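Local coordinates for N-alpha-acetyltransferase 35, NatC auxiliary subunit (Saccharomyces cerevisiae, PDB 6YGA), which serves as the auxiliary subunit of the NatC N-terminal acetyltransferase, which acetylates the N-terminal methionine of the L-A virus Gag protein, at residues B[67-72]-B[274-279]; B[60-65]-B[284-289]; B[366-371]-B[436-441]. One frame throughout, in Å; residues are numbered along the deposited sequence.

Contact 1 (B[67-72]-B[274-279]); sequences IELTAE and STYIQK
Lys279 reaches along Ile67 to its carbonyl and gives the one hydrogen bond between the two segments, from Lys279 NZ to Ile67 O at 2.9 Å. The lysine chain is extended, with CG trans to the backbone N (chi1 175°), and its ammonium group arrives in the carbonyl plane at a C=O...N angle of 157°.

The rest is van der Waals contact, part of it against the Thr275 hydroxyl, from Ile67 and Leu69, the two residues that face the helix start while Glu68 between them turns off. Ile67 forks around the turn: its CG2 branch sits on the hydroxyl of Thr275, 3.2 Å from OG1, and its CD1 end lies on Gln278 CB at 3.8 Å. Leu69 divides in the same manner. Leu69 CD2 also touches Thr275 OG1, at 3.5 Å, and Leu69 CD1 comes up at the edge of the Tyr276 ring, 3.7 Å from Tyr276 CD2. His280 stacks on the tyrosine ring and Arg118 makes a cation-pi contact with it.

Within 274-279, Ser274 OG accepts a bond from Tyr276 N at 3.3 Å. The arrangement is an extended segment laid across the start of short helix 276-280, which Ser274 leads into with an ST turn.

Contact 2 (B[60-65]-B[284-289]); sequences SKLDSS and QFPPRK
The two backbones pass close together without a hydrogen bond between them, the CA atoms of Leu62 and Pro286 being 4.7 Å apart; Pro286 and Pro287 have no N-H to give. A loop running into a 3-10 turn meets an irregular Pro-Pro segment through the proline rings, and the 60-65 side is shaped by an Asx turn at Asp63.

Pro287 is the centre of the contact. Its ring enters the bend of the other chain, with CG 3.8 Å from Ser60 O and CD 3.8 Å from Ser64 N, so it lies against peptide groups more than against side chains. Its CB faces the CA and CB of Ser64, and beyond the two segments the ring also touches Ile67. Pro286 sits beside it, its CB 3.6 Å from Lys61 O. Its CG meets the CD2 branch of Leu62 at 3.7 Å, the leucine branch running alongside the proline ring in the same direction. Leu62 starts out away from the prolines, and it is this CD2 methyl that makes the contact; the leucine also packs on Pro30 of the N-alpha-acetyltransferase 30 chain.

Several polar groups of 63-65 reach the N-alpha-acetyltransferase 38 chain. Asp63 OD2, which also accepts from Asn58 N, forms a salt bridge with Arg22 of that chain, and Ser64 OG is hydrogen-bonded to its Arg51 NH2, so the loop held against the prolines is also part of the subunit interface. Asp63 OD1 takes the Asx-turn bond: Ser65 N donates to it at 2.9 Å, on its anti side and 33° out of the carboxylate plane.

Contact 3 (B[366-371]-B[436-441]); sequences LHVKEF and CSWTYF. With EDO (1,2-ethanediol), chain C.
An aromatic cluster of Phe371, Trp438 and Phe441 joins helix 360-372 to helix 433-456 within the alpha-helical region that belongs to the NAA35-like TPR family. The short helical segments run almost perpendicular, at 93°, with axes 10.1 Å apart at closest approach.

Phe371 has CG trans to its backbone N, which carries the ring across to the other helix. There it makes an offset stack with Phe441, the centroids 4.8 Å apart and the planes inclined by 30°; its CE1 atom lies over one face of the Phe441 ring, toward the rim. Trp438 comes to the same phenylalanine differently, turning an edge toward the Phe371 face in an offset edge-to-face pair with the planes at 79°. Ser437 OG touches the Phe371 ring at its edge, 3.8 Å from CE2. Val368 places CG2 over one face of the Trp438 five-membered ring, a CH-pi contact 4.1 Å from the centroid. Phe482 of helix 465-506 packs on both phenylalanines.

The His367 ring is fixed by hydrogen bonds, NE2 to Tyr399 OH and ND1 to Phe363 O. A 1,2-ethanediol, probably from the crystallisation liquor, bridges the two helices: its O1 donates to His367 O at 3.0 Å, and its O2 accepts from Trp438 NE1 at 2.7 Å.

Contacts 1 and 2 are neighbours, their centres 12 Å apart, and both tie the chain near residues 60-72 to residues 274-289, with contact 1 lying within the span that contact 2 closes. They touch directly: Gln278 OE1 lies 3.0 Å from Arg288 N, probably a hydrogen bond, and Lys279 packs on the backbone of Ser64 and Ser65. Together they bring the early chain against helix 276-280 and the loop after it, beside the N-alpha-acetyltransferase 38 chain; contact 2 also touches N-alpha-acetyltransferase 30. Contact 3 follows later in the sequence, across the chain's centre, about 60 Å from contact 1 and about 54 Å from contact 2 between centres. It joins two TPR-family helices, untouched by other subunits.

Contact 1 (B[67-72]-B[274-279])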
loop_
_atom_site.group_PDB
_atom_site.type_symbol
_atom_site.label_atom_id
_atom_site.label_comp_id
_atom_site.label_asym_id
_atom_site.label_seq_id
_atom_site.Cartn_x
_atom_site.Cartn_y
_atom_site.Cartn_z
ATOM N N ILE B 67 4.245 22.423 -19.945
ATOM C CA ILE B 67 5.543 22.017 -19.418
ATOM C C ILE B 67 6.639 22.830 -20.088
ATOM O O ILE B 67 6.696 22.936 -21.320
ATOM C CB ILE B 67 5.760 20.510 -19.627
ATOM C CG1 ILE B 67 4.750 19.701 -18.805
ATOM C CG2 ILE B 67 7.189 20.124 -19.258
ATOM C CD1 ILE B 67 4.775 18.204 -19.084
ATOM N N GLU B 68 7.514 23.415 -19.277
ATOM C CA GLU B 68 8.627 24.207 -19.780
ATOM C C GLU B 68 9.793 23.286 -20.121
ATOM O O GLU B 68 10.243 22.507 -19.274
ATOM C CB GLU B 68 9.054 25.251 -18.746
ATOM C CG GLU B 68 7.907 26.079 -18.165
ATOM C CD GLU B 68 7.214 26.953 -19.200
ATOM O OE1 GLU B 68 7.875 27.379 -20.171
ATOM O OE2 GLU B 68 6.005 27.222 -19.038
ATOM N N LEU B 69 10.270 23.366 -21.361
ATOM C CA LEU B 69 11.391 22.560 -21.825
ATOM C C LEU B 69 12.520 23.461 -22.303
ATOM O O LEU B 69 12.281 24.545 -22.840
ATOM C CB LEU B 69 10.978 21.623 -22.967
ATOM C CG LEU B 69 9.910 20.567 -22.682
ATOM C CD1 LEU B 69 9.558 19.802 -23.949
ATOM C CD2 LEU B 69 10.369 19.616 -21.586
ATOM N N THR B 70 13.753 22.999 -22.101
ATOM C CA THR B 70 14.918 23.697 -22.613
ATOM C C THR B 70 15.074 23.429 -24.107
ATOM O O THR B 70 14.422 22.553 -24.682
ATOM C CB THR B 70 16.181 23.268 -21.867
ATOM O OG1 THR B 70 16.557 21.946 -22.277
ATOM C CG2 THR B 70 15.939 23.274 -20.361
ATOM N N ALA B 71 15.953 24.211 -24.739
ATOM C CA ALA B 71 16.215 24.034 -26.163
ATOM C C ALA B 71 16.760 22.640 -26.455
ATOM O O ALA B 71 16.367 22.007 -27.442
ATOM C CB ALA B 71 17.184 25.109 -26.652
ATOM N N GLU B 72 17.663 22.143 -25.606
ATOM C CA GLU B 72 18.181 20.790 -25.788
ATOM C C GLU B 72 17.073 19.753 -25.657
ATOM O O GLU B 72 17.022 18.788 -26.427
ATOM C CB GLU B 72 19.296 20.510 -24.779
ATOM C CG GLU B 72 20.571 21.315 -24.990
ATOM C CD GLU B 72 20.496 22.709 -24.399
ATOM O OE1 GLU B 72 19.444 23.368 -24.535
ATOM O OE2 GLU B 72 21.491 23.144 -23.783
ATOM N N SER B 274 13.865 13.676 -20.462
ATOM C CA SER B 274 13.090 14.891 -20.255
ATOM C C SER B 274 11.629 14.522 -20.035
ATOM O O SER B 274 11.234 13.359 -20.152
ATOM C CB SER B 274 13.237 15.851 -21.441
ATOM O OG SER B 274 12.697 15.288 -22.624
ATOM N N THR B 275 10.834 15.538 -19.705
ATOM C CA THR B 275 9.386 15.418 -19.629
ATOM C C THR B 275 8.714 15.664 -20.977
ATOM O O THR B 275 7.508 15.928 -21.020
ATOM C CB THR B 275 8.830 16.382 -18.578
ATOM O OG1 THR B 275 9.311 17.707 -18.840
ATOM C CG2 THR B 275 9.265 15.962 -17.181
ATOM N N TYR B 276 9.478 15.580 -22.072
ATOM C CA TYR B 276 8.942 15.857 -23.402
ATOM C C TYR B 276 7.770 14.943 -23.735
ATOM O O TYR B 276 6.782 15.380 -24.337
ATOM C CB TYR B 276 10.058 15.706 -24.441
ATOM C CG TYR B 276 9.635 15.874 -25.888
ATOM C CD1 TYR B 276 9.191 14.789 -26.635
ATOM C CD2 TYR B 276 9.706 17.112 -26.516
ATOM C CE1 TYR B 276 8.811 14.934 -27.958
ATOM C CE2 TYR B 276 9.332 17.266 -27.842
ATOM C CZ TYR B 276 8.884 16.174 -28.556
ATOM O OH TYR B 276 8.509 16.322 -29.873
ATOM N N ILE B 277 7.861 13.668 -23.351
ATOM C CA ILE B 277 6.824 12.712 -23.720
ATOM C C ILE B 277 5.510 13.030 -23.018
ATOM O O ILE B 277 4.430 12.751 -23.553
ATOM C CB ILE B 277 7.293 11.277 -23.422
ATOM C CG1 ILE B 277 6.325 10.266 -24.038
ATOM C CG2 ILE B 277 7.423 11.050 -21.919
ATOM C CD1 ILE B 277 6.661 8.836 -23.703
ATOM N N GLN B 278 5.568 13.615 -21.820
ATOM C CA GLN B 278 4.337 14.011 -21.148
ATOM C C GLN B 278 3.636 15.139 -21.889
ATOM O O GLN B 278 2.414 15.276 -21.797
ATOM C CB GLN B 278 4.625 14.441 -19.709
ATOM C CG GLN B 278 5.354 13.404 -18.872
ATOM C CD GLN B 278 5.556 13.850 -17.431
ATOM O OE1 GLN B 278 4.636 14.359 -16.789
ATOM N NE2 GLN B 278 6.766 13.663 -16.918
ATOM N N LYS B 279 4.385 15.954 -22.627
ATOM C CA LYS B 279 3.794 17.144 -23.223
ATOM C C LYS B 279 3.201 16.868 -24.599
ATOM O O LYS B 279 2.193 17.483 -24.964
ATOM C CB LYS B 279 4.844 18.259 -23.299
ATOM C CG LYS B 279 4.397 19.519 -24.016
ATOM C CD LYS B 279 5.420 20.634 -23.841
ATOM C CE LYS B 279 4.948 21.925 -24.488
ATOM N NZ LYS B 279 5.712 23.114 -24.012
#

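Contact 2 (B[60-65]-B[284-289])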
loop_
_atom_site.group_PDB
_atom_site.type_symbol
_atom_site.label_atom_id
_atom_site.label_comp_id
_atom_site.label_asym_id
_atom_site.label_seq_id
_atom_site.Cartn_x
_atom_site.Cartn_y
_atom_site.Cartn_z
ATOM N N SER B 60 -0.843 25.485 -14.536
ATOM C CA SER B 60 0.499 24.923 -14.669
ATOM C C SER B 60 0.582 23.518 -14.086
ATOM O O SER B 60 1.211 22.630 -14.673
ATOM C CB SER B 60 1.514 25.843 -13.990
ATOM O OG SER B 60 1.317 27.192 -14.377
ATOM N N LYS B 61 -0.060 23.295 -12.940
ATOM C CA LYS B 61 0.043 22.017 -12.248
ATOM C C LYS B 61 -0.904 20.958 -12.802
ATOM O O LYS B 61 -0.745 19.778 -12.472
ATOM C CB LYS B 61 -0.212 22.225 -10.751
ATOM C CG LYS B 61 0.461 23.466 -10.175
ATOM C CD LYS B 61 0.708 23.342 -8.673
ATOM C CE LYS B 61 -0.581 23.412 -7.867
ATOM N NZ LYS B 61 -0.340 23.150 -6.416
ATOM N N LEU B 62 -1.864 21.340 -13.647
ATOM C CA LEU B 62 -2.824 20.402 -14.222
ATOM C C LEU B 62 -2.806 20.376 -15.747
ATOM O O LEU B 62 -3.651 19.701 -16.350
ATOM C CB LEU B 62 -4.241 20.729 -13.739
ATOM C CG LEU B 62 -4.630 20.309 -12.322
ATOM C CD1 LEU B 62 -5.973 20.912 -11.935
ATOM C CD2 LEU B 62 -4.670 18.795 -12.205
ATOM N N ASP B 63 -1.878 21.082 -16.392
ATOM C CA ASP B 63 -1.826 21.171 -17.851
ATOM C C ASP B 63 -0.433 20.761 -18.313
ATOM O O ASP B 63 0.529 21.519 -18.144
ATOM C CB ASP B 63 -2.169 22.586 -18.329
ATOM C CG ASP B 63 -2.472 22.657 -19.823
ATOM O OD1 ASP B 63 -2.039 21.762 -20.576
ATOM O OD2 ASP B 63 -3.145 23.623 -20.247
ATOM N N SER B 64 -0.327 19.567 -18.908
ATOM C CA SER B 64 0.948 19.086 -19.429
ATOM C C SER B 64 1.367 19.806 -20.708
ATOM O O SER B 64 2.531 19.702 -21.111
ATOM C CB SER B 64 0.880 17.576 -19.671
ATOM O OG SER B 64 -0.274 17.222 -20.416
ATOM N N SER B 65 0.452 20.529 -21.357
ATOM C CA SER B 65 0.831 21.312 -22.526
ATOM C C SER B 65 1.696 22.506 -22.156
ATOM O O SER B 65 2.349 23.079 -23.035
ATOM C CB SER B 65 -0.413 21.790 -23.276
ATOM O OG SER B 65 -1.230 20.698 -23.661
ATOM N N GLN B 284 -3.419 11.717 -20.164
ATOM C CA GLN B 284 -4.635 12.047 -19.436
ATOM C C GLN B 284 -4.368 12.403 -17.979
ATOM O O GLN B 284 -5.317 12.538 -17.201
ATOM C CB GLN B 284 -5.631 10.887 -19.511
ATOM C CG GLN B 284 -6.027 10.487 -20.923
ATOM C CD GLN B 284 -7.178 9.503 -20.947
ATOM O OE1 GLN B 284 -7.837 9.275 -19.933
ATOM N NE2 GLN B 284 -7.427 8.912 -22.111
ATOM N N PHE B 285 -3.108 12.560 -17.595
ATOM C CA PHE B 285 -2.709 12.800 -16.219
ATOM C C PHE B 285 -1.985 14.135 -16.095
ATOM O O PHE B 285 -1.440 14.648 -17.079
ATOM C CB PHE B 285 -1.800 11.667 -15.718
ATOM C CG PHE B 285 -2.482 10.330 -15.653
ATOM C CD1 PHE B 285 -2.551 9.514 -16.771
ATOM C CD2 PHE B 285 -3.058 9.890 -14.472
ATOM C CE1 PHE B 285 -3.184 8.284 -16.711
ATOM C CE2 PHE B 285 -3.690 8.662 -14.405
ATOM C CZ PHE B 285 -3.754 7.858 -15.525
ATOM N N PRO B 286 -1.966 14.730 -14.903
ATOM C CA PRO B 286 -1.232 15.993 -14.712
ATOM C C PRO B 286 0.260 15.781 -14.888
ATOM O O PRO B 286 0.759 14.658 -14.719
ATOM C CB PRO B 286 -1.571 16.386 -13.264
ATOM C CG PRO B 286 -2.822 15.634 -12.942
ATOM C CD PRO B 286 -2.720 14.345 -13.698
ATOM N N PRO B 287 1.006 16.829 -15.235
ATOM C CA PRO B 287 2.455 16.679 -15.396
ATOM C C PRO B 287 3.150 16.483 -14.058
ATOM O O PRO B 287 2.736 17.026 -13.031
ATOM C CB PRO B 287 2.873 17.999 -16.048
ATOM C CG PRO B 287 1.858 18.975 -15.578
ATOM C CD PRO B 287 0.563 18.208 -15.504
ATOM N N ARG B 288 4.227 15.698 -14.083
ATOM C CA ARG B 288 5.027 15.426 -12.897
ATOM C C ARG B 288 6.497 15.665 -13.195
ATOM O O ARG B 288 6.982 15.333 -14.281
ATOM C CB ARG B 288 4.840 13.986 -12.401
ATOM C CG ARG B 288 3.466 13.691 -11.837
ATOM C CD ARG B 288 3.512 12.505 -10.890
ATOM N NE ARG B 288 2.183 12.117 -10.431
ATOM C CZ ARG B 288 1.957 11.232 -9.465
ATOM N NH1 ARG B 288 2.977 10.651 -8.847
ATOM N NH2 ARG B 288 0.715 10.934 -9.112
ATOM N N LYS B 289 7.202 16.240 -12.225
ATOM C CA LYS B 289 8.639 16.420 -12.348
ATOM C C LYS B 289 9.355 15.082 -12.185
ATOM O O LYS B 289 8.827 14.131 -11.604
ATOM C CB LYS B 289 9.152 17.415 -11.307
ATOM C CG LYS B 289 8.605 18.825 -11.457
ATOM C CD LYS B 289 8.954 19.413 -12.816
ATOM C CE LYS B 289 9.040 20.930 -12.750
ATOM N NZ LYS B 289 10.148 21.358 -11.854
#

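Contact 3 (B[366-371]-B[436-441])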
loop_
_atom_site.group_PDB
_atom_site.type_symbol
_atom_site.label_atom_id
_atom_site.label_comp_id
_atom_site.label_asym_id
_atom_site.label_seq_id
_atom_site.Cartn_x
_atom_site.Cartn_y
_atom_site.Cartn_z
ATOM N N LEU B 366 -2.683 -31.469 3.603
ATOM C CA LEU B 366 -1.382 -31.596 4.255
ATOM C C LEU B 366 -1.289 -30.695 5.478
ATOM O O LEU B 366 -0.720 -31.087 6.503
ATOM C CB LEU B 366 -0.262 -31.276 3.267
ATOM C CG LEU B 366 0.312 -32.449 2.474
ATOM C CD1 LEU B 366 1.263 -31.940 1.406
ATOM C CD2 LEU B 366 1.021 -33.424 3.404
ATOM N N HIS B 367 -1.839 -29.481 5.390
ATOM C CA HIS B 367 -1.836 -28.593 6.547
ATOM C C HIS B 367 -2.648 -29.185 7.690
ATOM O O HIS B 367 -2.213 -29.165 8.847
ATOM C CB HIS B 367 -2.381 -27.215 6.167
ATOM C CG HIS B 367 -1.459 -26.421 5.297
ATOM N ND1 HIS B 367 -1.207 -26.753 3.983
ATOM C CD2 HIS B 367 -0.727 -25.310 5.551
ATOM C CE1 HIS B 367 -0.360 -25.882 3.466
ATOM N NE2 HIS B 367 -0.052 -24.997 4.396
ATOM N N VAL B 368 -3.830 -29.723 7.383
ATOM C CA VAL B 368 -4.665 -30.327 8.417
ATOM C C VAL B 368 -3.970 -31.537 9.022
ATOM O O VAL B 368 -4.008 -31.749 10.240
ATOM C CB VAL B 368 -6.043 -30.699 7.840
ATOM C CG1 VAL B 368 -6.901 -31.370 8.903
ATOM C CG2 VAL B 368 -6.736 -29.465 7.283
ATOM N N LYS B 369 -3.314 -32.342 8.183
ATOM C CA LYS B 369 -2.666 -33.557 8.666
ATOM C C LYS B 369 -1.509 -33.240 9.604
ATOM O O LYS B 369 -1.352 -33.890 10.642
ATOM C CB LYS B 369 -2.182 -34.393 7.482
ATOM C CG LYS B 369 -1.247 -35.529 7.851
ATOM C CD LYS B 369 -1.191 -36.555 6.732
ATOM C CE LYS B 369 0.156 -37.252 6.676
ATOM N NZ LYS B 369 1.236 -36.336 6.212
ATOM N N GLU B 370 -0.685 -32.250 9.262
ATOM C CA GLU B 370 0.459 -31.947 10.115
ATOM C C GLU B 370 0.028 -31.288 11.420
ATOM O O GLU B 370 0.740 -31.390 12.425
ATOM C CB GLU B 370 1.468 -31.075 9.360
ATOM C CG GLU B 370 2.085 -31.776 8.149
ATOM C CD GLU B 370 3.019 -30.883 7.341
ATOM O OE1 GLU B 370 3.649 -29.984 7.930
ATOM O OE2 GLU B 370 3.120 -31.077 6.109
ATOM N N PHE B 371 -1.127 -30.621 11.432
ATOM C CA PHE B 371 -1.632 -29.991 12.646
ATOM C C PHE B 371 -2.425 -30.951 13.523
ATOM O O PHE B 371 -2.399 -30.821 14.753
ATOM C CB PHE B 371 -2.500 -28.782 12.289
ATOM C CG PHE B 371 -3.091 -28.088 13.485
ATOM C CD1 PHE B 371 -2.356 -27.147 14.188
ATOM C CD2 PHE B 371 -4.383 -28.372 13.903
ATOM C CE1 PHE B 371 -2.896 -26.501 15.292
ATOM C CE2 PHE B 371 -4.932 -27.735 15.007
ATOM C CZ PHE B 371 -4.187 -26.796 15.704
ATOM N N CYS B 436 -12.953 -28.299 11.442
ATOM C CA CYS B 436 -13.374 -27.207 12.316
ATOM C C CYS B 436 -12.241 -26.783 13.245
ATOM O O CYS B 436 -12.019 -25.586 13.461
ATOM C CB CYS B 436 -14.610 -27.630 13.115
ATOM S SG CYS B 436 -15.235 -26.416 14.302
ATOM N N SER B 437 -11.490 -27.752 13.776
ATOM C CA SER B 437 -10.379 -27.432 14.669
ATOM C C SER B 437 -9.287 -26.654 13.939
ATOM O O SER B 437 -8.803 -25.631 14.435
ATOM C CB SER B 437 -9.820 -28.715 15.285
ATOM O OG SER B 437 -8.520 -28.523 15.815
ATOM N N TRP B 438 -8.891 -27.121 12.752
ATOM C CA TRP B 438 -7.836 -26.438 12.007
ATOM C C TRP B 438 -8.284 -25.053 11.553
ATOM O O TRP B 438 -7.496 -24.100 11.579
ATOM C CB TRP B 438 -7.403 -27.276 10.805
ATOM C CG TRP B 438 -6.318 -26.631 9.994
ATOM C CD1 TRP B 438 -4.971 -26.773 10.168
ATOM C CD2 TRP B 438 -6.486 -25.738 8.885
ATOM N NE1 TRP B 438 -4.291 -26.027 9.235
ATOM C CE2 TRP B 438 -5.198 -25.382 8.436
ATOM C CE3 TRP B 438 -7.599 -25.205 8.228
ATOM C CZ2 TRP B 438 -4.994 -24.520 7.360
ATOM C CZ3 TRP B 438 -7.394 -24.347 7.163
ATOM C CH2 TRP B 438 -6.102 -24.014 6.738
ATOM N N THR B 439 -9.542 -24.926 11.119
ATOM C CA THR B 439 -10.070 -23.614 10.757
ATOM C C THR B 439 -10.035 -22.665 11.947
ATOM O O THR B 439 -9.700 -21.484 11.800
ATOM C CB THR B 439 -11.499 -23.749 10.225
ATOM O OG1 THR B 439 -11.533 -24.737 9.188
ATOM C CG2 THR B 439 -11.986 -22.418 9.663
ATOM N N TYR B 440 -10.370 -23.165 13.139
ATOM C CA TYR B 440 -10.342 -22.318 14.326
ATOM C C TYR B 440 -8.929 -21.833 14.617
ATOM O O TYR B 440 -8.725 -20.662 14.959
ATOM C CB TYR B 440 -10.915 -23.073 15.523
ATOM C CG TYR B 440 -10.977 -22.256 16.792
ATOM C CD1 TYR B 440 -11.784 -21.128 16.878
ATOM C CD2 TYR B 440 -10.240 -22.623 17.909
ATOM C CE1 TYR B 440 -11.848 -20.383 18.039
ATOM C CE2 TYR B 440 -10.296 -21.887 19.072
ATOM C CZ TYR B 440 -11.100 -20.768 19.134
ATOM O OH TYR B 440 -11.155 -20.034 20.296
ATOM N N PHE B 441 -7.938 -22.716 14.469
ATOM C CA PHE B 441 -6.552 -22.316 14.690
ATOM C C PHE B 441 -6.139 -21.195 13.744
ATOM O O PHE B 441 -5.490 -20.230 14.163
ATOM C CB PHE B 441 -5.617 -23.513 14.521
ATOM C CG PHE B 441 -4.179 -23.124 14.358
ATOM C CD1 PHE B 441 -3.421 -22.746 15.456
ATOM C CD2 PHE B 441 -3.588 -23.120 13.104
ATOM C CE1 PHE B 441 -2.099 -22.378 15.307
ATOM C CE2 PHE B 441 -2.267 -22.752 12.949
ATOM C CZ PHE B 441 -1.521 -22.382 14.051
HETATM C C1 EDO C . 0.020 -26.132 9.158
HETATM O O1 EDO C . -0.608 -27.002 10.106
HETATM C C2 EDO C . -0.555 -24.726 9.287
HETATM O O2 EDO C . -1.963 -24.749 9.020
#